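Local coordinates for protein L-glyceraldehyde 3-phosphate reductase (Clostridium beijerinckii, PDB 6HG6) that binds NADPH and acts as an aldehyde reductase of the aldo-keto reductase family that detoxifies furfural, at residues Ser197-Arg201 against Ile325-Ser329; Leu283-Lys288 against Ile311-Phe317. All coordinates share one frame; numbering follows the deposited sequence. Where two conformers were deposited one is given.

Contact 1. Residues Ser197-Arg201 against Ile325-Ser329; sequences SIFDR and IDEIS
Arg-201 reaches Asp-326 with both terminal nitrogens and joins the 197-201 loop to segment 325-329 of helix 319-329. CB of Arg-201 points toward the helix. CG lies anti to the carbonyl carbon (chi1 -55°), and a bend at chi2 then folds the chain back along its own loop. CD of Arg-201 comes within 3.7 Å of Ile-198 O. NE gives that same oxygen, Ile-198 O, a nearly straight hydrogen bond of 2.8 Å (171° at the hydrogen). Ile-198 O lies in the guanidinium plane, but NE stands above the carbonyl plane. The bond limits the swing of the guanidinium. At the tip, NH1 of Arg-201 donates to Asp-326 OD1 at 2.8 Å, and NH2 of Arg-201 donates to the same OD1 at 3.0 Å. The salt bridge is thus end-on and spent on a single oxygen. Both nitrogens reach it from one face of the carboxylate, whose plane is turned 50° from the guanidinium. A water receives a weak bond from NH2 and donates to Asp-326 OD2. Glu-204 is a second acidic partner of NH2.

Beside the ion pair the contact turns apolar. CG2 of Ile-198 meets CG2 of Ile-325 at 3.8 Å, and the two side chains cross at about a right angle. Phe-199 brings ring atom CE1 to 4.2 Å from Ser-329 CA.

The loop follows barrel strand 189-195. Trp-285 of helix 278-286 touches Ile-198, Arg-201 and Ile-325, while Leu-267 of helix 258-273 touches the Phe-199 ring.

Contact 2. Residues Leu283-Lys288 against Ile311-Phe317; sequences LSWVLK and IVHKIGF
Trp-285 holds CG anti to its backbone N (chi1 -179°), and Phe-317 holds CG anti to its carbonyl carbon (chi1 -75°). These torsions bring the rings together, and they meet edge to face, with the edge of the indole toward the face of the phenyl. The five-membered ring and phenyl centroids are 5.6 Å apart and the planes meet at 82°. CE1 of Phe-317 also packs on the helix backbone, 3.6 Å from Trp-285 CA. Arg-274 adds a cation-pi contact to the phenyl ring.

The 283-288 segment ends helix 278-286, which precedes the last strand, 294-297, of the TIM barrel. The 311-317 segment leads from helix 302-308 to the C-terminal helix 319-329.

CD1 of Ile-311 touches two leucines: it lies 3.6 Å from Leu-283 CB and 3.6 Å from Leu-287 CD1. Both leucines cross it at about a right angle. Leu-287 CB meets Ile-315 CG2 at 3.7 Å. Ser-284 OG sits 3.1 Å from Ile-311 O, and the same hydroxyl is hydrogen-bonded to Gln-276 NE2 and Gln-280 O. Further along, Lys-288 CA makes a CA-H...O contact of 3.5 Å with Ile-315 O.

In the fold
The two contacts lie about 14 Å apart, centre to centre, on the same side of the chain's centre. Along the chain contact 2 is nested inside contact 1: 197-201, then 283-288, 311-317 and 325-329. Trp-285 of contact 2 packs on both segments of contact 1. Helix 319-329 begins just after the second segment of contact 2 and carries the second segment of contact 1. Contact 2 holds the loop leading into this helix against the end of helix 278-286, and contact 1 holds the helix itself against the loop after strand 189-195. Contact 2 is nearer the cofactor, with the Leu-283 side chain about 5 Å from NADPH, whereas Phe-199 in contact 1 is about 10 Å away.

Contact 1. Residues Ser197-Arg201 against Ile325-Ser329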
ATOM      1  N   SER A 197      -8.717  -6.121   5.358  1.00 26.67           N
ATOM      2  CA  SER A 197      -9.043  -5.604   6.704  1.00 27.69           C
ATOM      3  C   SER A 197      -9.816  -6.672   7.456  1.00 28.64           C
ATOM      4  O   SER A 197     -10.263  -7.641   6.847  1.00 28.38           O
ATOM      5  CB  SER A 197      -9.865  -4.355   6.643  1.00 28.04           C
ATOM      6  OG  SER A 197     -11.150  -4.675   6.149  1.00 29.46           O
ATOM      7  N   ILE A 198     -10.039  -6.434   8.730  1.00 30.00           N
ATOM      8  CA  ILE A 198     -10.953  -7.303   9.513  1.00 32.00           C
ATOM      9  C   ILE A 198     -12.301  -7.428   8.778  1.00 33.32           C
ATOM     10  O   ILE A 198     -12.888  -8.526   8.841  1.00 34.70           O
ATOM     11  CB  ILE A 198     -11.086  -6.748  10.934  1.00 33.09           C
ATOM     12  CG1 ILE A 198      -9.774  -6.988  11.689  1.00 32.61           C
ATOM     13  CG2 ILE A 198     -12.278  -7.350  11.646  1.00 35.20           C
ATOM     14  CD1 ILE A 198      -9.714  -6.360  13.053  1.00 33.62           C
ATOM     15  N   PHE A 199     -12.778  -6.370   8.100  1.00 33.36           N
ATOM     16  CA  PHE A 199     -14.097  -6.355   7.404  1.00 35.30           C
ATOM     17  C   PHE A 199     -14.011  -6.746   5.918  1.00 35.49           C
ATOM     18  O   PHE A 199     -15.086  -6.935   5.288  1.00 38.79           O
ATOM     19  CB  PHE A 199     -14.770  -4.995   7.563  1.00 35.85           C
ATOM     20  CG  PHE A 199     -15.334  -4.758   8.934  1.00 37.07           C
ATOM     21  CD1 PHE A 199     -16.130  -5.709   9.538  1.00 39.01           C
ATOM     22  CD2 PHE A 199     -15.041  -3.597   9.627  1.00 37.25           C
ATOM     23  CE1 PHE A 199     -16.662  -5.492  10.798  1.00 40.78           C
ATOM     24  CE2 PHE A 199     -15.577  -3.376  10.889  1.00 39.23           C
ATOM     25  CZ  PHE A 199     -16.348  -4.342  11.489  1.00 40.86           C
ATOM     26  N   ASP A 200     -12.827  -6.938   5.364  1.00 34.16           N
ATOM     27  CA  ASP A 200     -12.691  -7.331   3.945  1.00 33.37           C
ATOM     28  C   ASP A 200     -11.727  -8.508   3.840  1.00 31.98           C
ATOM     29  O   ASP A 200     -10.507  -8.288   3.826  1.00 29.35           O
ATOM     30  CB  ASP A 200     -12.275  -6.146   3.080  1.00 33.23           C
ATOM     31  CG  ASP A 200     -12.334  -6.489   1.611  1.00 34.51           C
ATOM     32  OD1 ASP A 200     -12.488  -7.681   1.282  1.00 35.36           O
ATOM     33  OD2 ASP A 200     -12.238  -5.558   0.809  1.00 35.87           O
ATOM     34  N   ARG A 201     -12.286  -9.704   3.711  1.00 32.41           N
ATOM     35  CA  ARG A 201     -11.513 -10.965   3.664  1.00 32.17           C
ATOM     36  C   ARG A 201     -11.325 -11.442   2.230  1.00 31.11           C
ATOM     37  O   ARG A 201     -11.065 -12.649   2.043  1.00 31.56           O
ATOM     38  CB  ARG A 201     -12.260 -12.016   4.484  1.00 33.95           C
ATOM     39  CG  ARG A 201     -12.548 -11.580   5.910  1.00 34.84           C
ATOM     40  CD  ARG A 201     -11.329 -11.061   6.668  1.00 33.72           C
ATOM     41  NE  ARG A 201     -11.661 -10.903   8.084  1.00 34.66           N
ATOM     42  CZ  ARG A 201     -11.546 -11.832   9.036  1.00 36.05           C
ATOM     43  NH1 ARG A 201     -11.921 -11.537  10.265  1.00 37.23           N
ATOM     44  NH2 ARG A 201     -11.078 -13.044   8.785  1.00 36.17           N
ATOM     45  N   ILE A 325     -12.659 -12.201  16.800  1.00 43.27           N
ATOM     46  CA  ILE A 325     -12.613 -11.184  15.717  1.00 42.08           C
ATOM     47  C   ILE A 325     -13.319 -11.744  14.464  1.00 42.76           C
ATOM     48  O   ILE A 325     -13.923 -10.984  13.650  1.00 43.34           O
ATOM     49  CB  ILE A 325     -11.172 -10.766  15.414  1.00 39.71           C
ATOM     50  CG1 ILE A 325     -10.626  -9.904  16.551  1.00 39.96           C
ATOM     51  CG2 ILE A 325     -11.140 -10.051  14.088  1.00 37.90           C
ATOM     52  CD1 ILE A 325      -9.134  -9.686  16.481  1.00 38.40           C
ATOM     53  N   ASP A 326     -13.065 -13.026  14.178  1.00 43.90           N
ATOM     54  CA  ASP A 326     -13.735 -13.705  13.042  1.00 45.31           C
ATOM     55  C   ASP A 326     -15.248 -13.825  13.291  1.00 48.19           C
ATOM     56  O   ASP A 326     -16.048 -13.458  12.403  1.00 47.36           O
ATOM     57  CB  ASP A 326     -13.149 -15.088  12.809  1.00 46.01           C
ATOM     58  CG  ASP A 326     -11.802 -15.036  12.112  1.00 44.50           C
ATOM     59  OD1 ASP A 326     -11.339 -13.881  11.689  1.00 42.74           O
ATOM     60  OD2 ASP A 326     -11.224 -16.140  11.949  1.00 45.69           O
ATOM     61  N   GLU A 327     -15.661 -14.262  14.462  1.00 50.88           N
ATOM     62  CA  GLU A 327     -17.112 -14.457  14.678  1.00 54.76           C
ATOM     63  C   GLU A 327     -17.824 -13.086  14.587  1.00 54.48           C
ATOM     64  O   GLU A 327     -19.008 -13.043  14.030  1.00 57.86           O
ATOM     65  CB  GLU A 327     -17.339 -15.242  15.972  1.00 58.28           C
ATOM     66  CG  GLU A 327     -18.769 -15.744  16.103  1.00 62.86           C
ATOM     67  CD  GLU A 327     -19.752 -14.733  16.658  1.00 66.48           C
ATOM     68  OE1 GLU A 327     -20.991 -15.075  16.712  1.00 72.10           O
ATOM     69  OE2 GLU A 327     -19.281 -13.633  17.105  1.00 68.42           O
ATOM     70  N   ILE A 328     -17.152 -12.019  15.098  1.00 53.03           N
ATOM     71  CA  ILE A 328     -17.725 -10.643  15.197  1.00 53.57           C
ATOM     72  C   ILE A 328     -17.788 -10.009  13.805  1.00 52.54           C
ATOM     73  O   ILE A 328     -18.788  -9.357  13.505  1.00 53.00           O
ATOM     74  CB  ILE A 328     -16.920  -9.741  16.160  1.00 53.30           C
ATOM     75  CG1 ILE A 328     -17.041 -10.145  17.631  1.00 56.52           C
ATOM     76  CG2 ILE A 328     -17.320  -8.288  15.983  1.00 52.93           C
ATOM     77  CD1 ILE A 328     -16.032  -9.436  18.530  1.00 56.11           C
ATOM     78  N   SER A 329     -16.738 -10.192  13.000  0.50 50.69           N
ATOM     79  CA  SER A 329     -16.579  -9.626  11.633  0.50 49.98           C
ATOM     80  C   SER A 329     -17.436 -10.380  10.620  0.50 51.76           C
ATOM     81  O   SER A 329     -17.694  -9.818   9.555  0.50 50.73           O
ATOM     82  CB  SER A 329     -15.141  -9.668  11.203  0.50 47.29           C
ATOM     83  OG  SER A 329     -14.357  -8.893  12.087  0.50 46.88           O
TER
HETATM   84  O   HOH W   1      -9.887 -15.925   9.621  1.00 42.19           O

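Contact 2. Residues Leu283-Lys288 against Ile311-Phe317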
ATOM      1  N   LEU A 283      -4.651  -2.609  12.355  1.00 29.72           N
ATOM      2  CA  LEU A 283      -3.345  -2.620  11.645  1.00 28.57           C
ATOM      3  C   LEU A 283      -2.566  -3.872  12.058  1.00 28.50           C
ATOM      4  O   LEU A 283      -2.060  -4.556  11.168  1.00 27.63           O
ATOM      5  CB  LEU A 283      -2.535  -1.365  11.959  1.00 29.16           C
ATOM      6  CG  LEU A 283      -3.153  -0.036  11.526  1.00 29.96           C
ATOM      7  CD1 LEU A 283      -2.209   1.101  11.888  1.00 30.90           C
ATOM      8  CD2 LEU A 283      -3.459  -0.017  10.050  1.00 28.83           C
ATOM      9  N   SER A 284      -2.524  -4.170  13.352  1.00 29.35           N
ATOM     10  CA  SER A 284      -1.837  -5.376  13.889  1.00 29.81           C
ATOM     11  C   SER A 284      -2.457  -6.633  13.272  1.00 29.52           C
ATOM     12  O   SER A 284      -1.713  -7.546  12.921  1.00 29.17           O
ATOM     13  CB  SER A 284      -1.875  -5.440  15.355  1.00 31.84           C
ATOM     14  OG  SER A 284      -1.241  -4.312  15.902  1.00 32.57           O
ATOM     15  N   TRP A 285      -3.779  -6.680  13.130  1.00 29.36           N
ATOM     16  CA  TRP A 285      -4.446  -7.898  12.626  1.00 29.40           C
ATOM     17  C   TRP A 285      -4.026  -8.170  11.177  1.00 28.16           C
ATOM     18  O   TRP A 285      -3.750  -9.329  10.816  1.00 28.53           O
ATOM     19  CB  TRP A 285      -5.961  -7.751  12.823  1.00 30.15           C
ATOM     20  CG  TRP A 285      -6.718  -8.951  12.369  1.00 30.60           C
ATOM     21  CD1 TRP A 285      -7.130  -9.981  13.152  1.00 31.70           C
ATOM     22  CD2 TRP A 285      -7.160  -9.254  11.037  1.00 29.63           C
ATOM     23  NE1 TRP A 285      -7.789 -10.899  12.390  1.00 32.02           N
ATOM     24  CE2 TRP A 285      -7.832 -10.493  11.106  1.00 30.86           C
ATOM     25  CE3 TRP A 285      -7.080  -8.606   9.811  1.00 28.37           C
ATOM     26  CZ2 TRP A 285      -8.375 -11.115   9.987  1.00 30.91           C
ATOM     27  CZ3 TRP A 285      -7.632  -9.219   8.707  1.00 28.24           C
ATOM     28  CH2 TRP A 285      -8.291 -10.439   8.804  1.00 29.31           C
ATOM     29  N   VAL A 286      -4.001  -7.158  10.335  1.00 27.43           N
ATOM     30  CA  VAL A 286      -3.617  -7.350   8.922  1.00 26.80           C
ATOM     31  C   VAL A 286      -2.202  -7.951   8.823  1.00 25.66           C
ATOM     32  O   VAL A 286      -1.946  -8.670   7.840  1.00 25.45           O
ATOM     33  CB  VAL A 286      -3.759  -6.010   8.179  1.00 26.20           C
ATOM     34  CG1 VAL A 286      -2.983  -5.990   6.936  1.00 26.43           C
ATOM     35  CG2 VAL A 286      -5.224  -5.714   7.928  1.00 26.98           C
ATOM     36  N   LEU A 287      -1.327  -7.643   9.761  1.00 25.90           N
ATOM     37  CA  LEU A 287       0.094  -8.109   9.788  1.00 26.48           C
ATOM     38  C   LEU A 287       0.273  -9.432  10.542  1.00 27.73           C
ATOM     39  O   LEU A 287       1.423  -9.863  10.713  1.00 28.22           O
ATOM     40  CB  LEU A 287       0.959  -7.041  10.468  1.00 26.38           C
ATOM     41  CG  LEU A 287       1.204  -5.777   9.637  1.00 25.72           C
ATOM     42  CD1 LEU A 287       1.866  -4.731  10.504  1.00 26.32           C
ATOM     43  CD2 LEU A 287       2.026  -6.038   8.387  1.00 25.04           C
ATOM     44  N   LYS A 288      -0.779 -10.046  11.042  1.00 29.07           N
ATOM     45  CA  LYS A 288      -0.582 -11.195  11.962  1.00 30.61           C
ATOM     46  C   LYS A 288       0.134 -12.356  11.262  1.00 30.55           C
ATOM     47  O   LYS A 288       0.819 -13.123  11.966  1.00 32.36           O
ATOM     48  CB  LYS A 288      -1.914 -11.618  12.580  1.00 31.87           C
ATOM     49  CG  LYS A 288      -2.918 -12.320  11.685  1.00 32.05           C
ATOM     50  CD  LYS A 288      -4.242 -12.439  12.412  1.00 33.66           C
ATOM     51  CE  LYS A 288      -5.230 -13.414  11.818  1.00 34.54           C
ATOM     52  NZ  LYS A 288      -5.206 -13.509  10.364  1.00 33.93           N
ATOM     53  N   ILE A 311       2.056  -0.239  16.330  1.00 43.80           N
ATOM     54  CA  ILE A 311       1.257  -1.478  16.077  1.00 44.62           C
ATOM     55  C   ILE A 311       2.154  -2.617  15.607  1.00 46.38           C
ATOM     56  O   ILE A 311       1.835  -3.781  15.950  1.00 47.83           O
ATOM     57  CB  ILE A 311       0.127  -1.196  15.083  1.00 43.74           C
ATOM     58  CG1 ILE A 311       0.657  -0.968  13.663  1.00 42.43           C
ATOM     59  CG2 ILE A 311      -0.714  -0.027  15.556  1.00 44.35           C
ATOM     60  CD1 ILE A 311       0.861  -2.247  12.873  1.00 42.04           C
ATOM     61  N   VAL A 312       3.232  -2.300  14.870  1.00 45.68           N
ATOM     62  CA  VAL A 312       4.220  -3.305  14.354  1.00 44.61           C
ATOM     63  C   VAL A 312       4.797  -4.111  15.533  1.00 45.66           C
ATOM     64  O   VAL A 312       5.428  -5.148  15.257  1.00 44.12           O
ATOM     65  CB  VAL A 312       5.362  -2.684  13.505  1.00 43.50           C
ATOM     66  CG1 VAL A 312       4.811  -1.745  12.454  1.00 43.00           C
ATOM     67  CG2 VAL A 312       6.414  -1.962  14.341  1.00 43.98           C
ATOM     68  N   HIS A 313       4.598  -3.669  16.780  1.00 46.58           N
ATOM     69  CA  HIS A 313       5.139  -4.368  17.987  1.00 49.06           C
ATOM     70  C   HIS A 313       4.069  -5.184  18.731  1.00 48.17           C
ATOM     71  O   HIS A 313       4.401  -5.726  19.777  1.00 47.84           O
ATOM     72  CB  HIS A 313       5.833  -3.360  18.905  1.00 51.82           C
ATOM     73  CG  HIS A 313       7.025  -2.789  18.233  1.00 53.73           C
ATOM     74  ND1 HIS A 313       6.995  -1.559  17.608  1.00 57.32           N
ATOM     75  CD2 HIS A 313       8.233  -3.333  17.974  1.00 55.55           C
ATOM     76  CE1 HIS A 313       8.168  -1.341  17.038  1.00 57.61           C
ATOM     77  NE2 HIS A 313       8.949  -2.416  17.257  1.00 57.33           N
ATOM     78  N   LYS A 314       2.857  -5.309  18.181  1.00 45.80           N
ATOM     79  CA  LYS A 314       1.743  -6.086  18.783  1.00 45.91           C
ATOM     80  C   LYS A 314       0.976  -6.823  17.677  1.00 42.75           C
ATOM     81  O   LYS A 314      -0.278  -6.725  17.634  1.00 42.31           O
ATOM     82  CB  LYS A 314       0.790  -5.168  19.562  1.00 48.42           C
ATOM     83  CG  LYS A 314       1.380  -4.461  20.769  1.00 50.70           C
ATOM     84  CD  LYS A 314       0.323  -3.855  21.641  1.00 52.83           C
ATOM     85  CE  LYS A 314       0.881  -2.882  22.655  1.00 54.18           C
ATOM     86  NZ  LYS A 314      -0.197  -2.416  23.558  1.00 56.34           N
ATOM     87  N   ILE A 315       1.676  -7.553  16.815  1.00 39.45           N
ATOM     88  CA  ILE A 315       1.027  -8.253  15.660  1.00 38.45           C
ATOM     89  C   ILE A 315       0.627  -9.672  16.087  1.00 38.34           C
ATOM     90  O   ILE A 315       0.020 -10.386  15.270  1.00 38.31           O
ATOM     91  CB  ILE A 315       1.923  -8.210  14.420  1.00 37.67           C
ATOM     92  CG1 ILE A 315       3.256  -8.944  14.617  1.00 38.68           C
ATOM     93  CG2 ILE A 315       2.131  -6.751  14.015  1.00 36.25           C
ATOM     94  CD1 ILE A 315       4.076  -9.071  13.349  1.00 38.74           C
ATOM     95  N   GLY A 316       0.953 -10.045  17.323  1.00 39.03           N
ATOM     96  CA  GLY A 316       0.558 -11.343  17.904  1.00 39.68           C
ATOM     97  C   GLY A 316      -0.838 -11.321  18.506  1.00 40.34           C
ATOM     98  O   GLY A 316      -1.151 -10.406  19.277  1.00 41.60           O
ATOM     99  N   PHE A 317      -1.599 -12.383  18.279  1.00 39.47           N
ATOM    100  CA  PHE A 317      -2.987 -12.538  18.752  1.00 39.70           C
ATOM    101  C   PHE A 317      -3.140 -13.936  19.334  1.00 41.41           C
ATOM    102  O   PHE A 317      -2.593 -14.857  18.718  1.00 41.56           O
ATOM    103  CB  PHE A 317      -3.949 -12.375  17.581  1.00 38.08           C
ATOM    104  CG  PHE A 317      -4.133 -10.956  17.117  1.00 36.16           C
ATOM    105  CD1 PHE A 317      -3.199 -10.345  16.312  1.00 33.91           C
ATOM    106  CD2 PHE A 317      -5.214 -10.203  17.549  1.00 36.61           C
ATOM    107  CE1 PHE A 317      -3.382  -9.034  15.885  1.00 33.03           C
ATOM    108  CE2 PHE A 317      -5.402  -8.903  17.103  1.00 35.59           C
ATOM    109  CZ  PHE A 317      -4.477  -8.309  16.295  1.00 33.67           C
TER
HETATM  110  O   HOH W   2       1.051 -12.765  14.464  1.00 33.88           O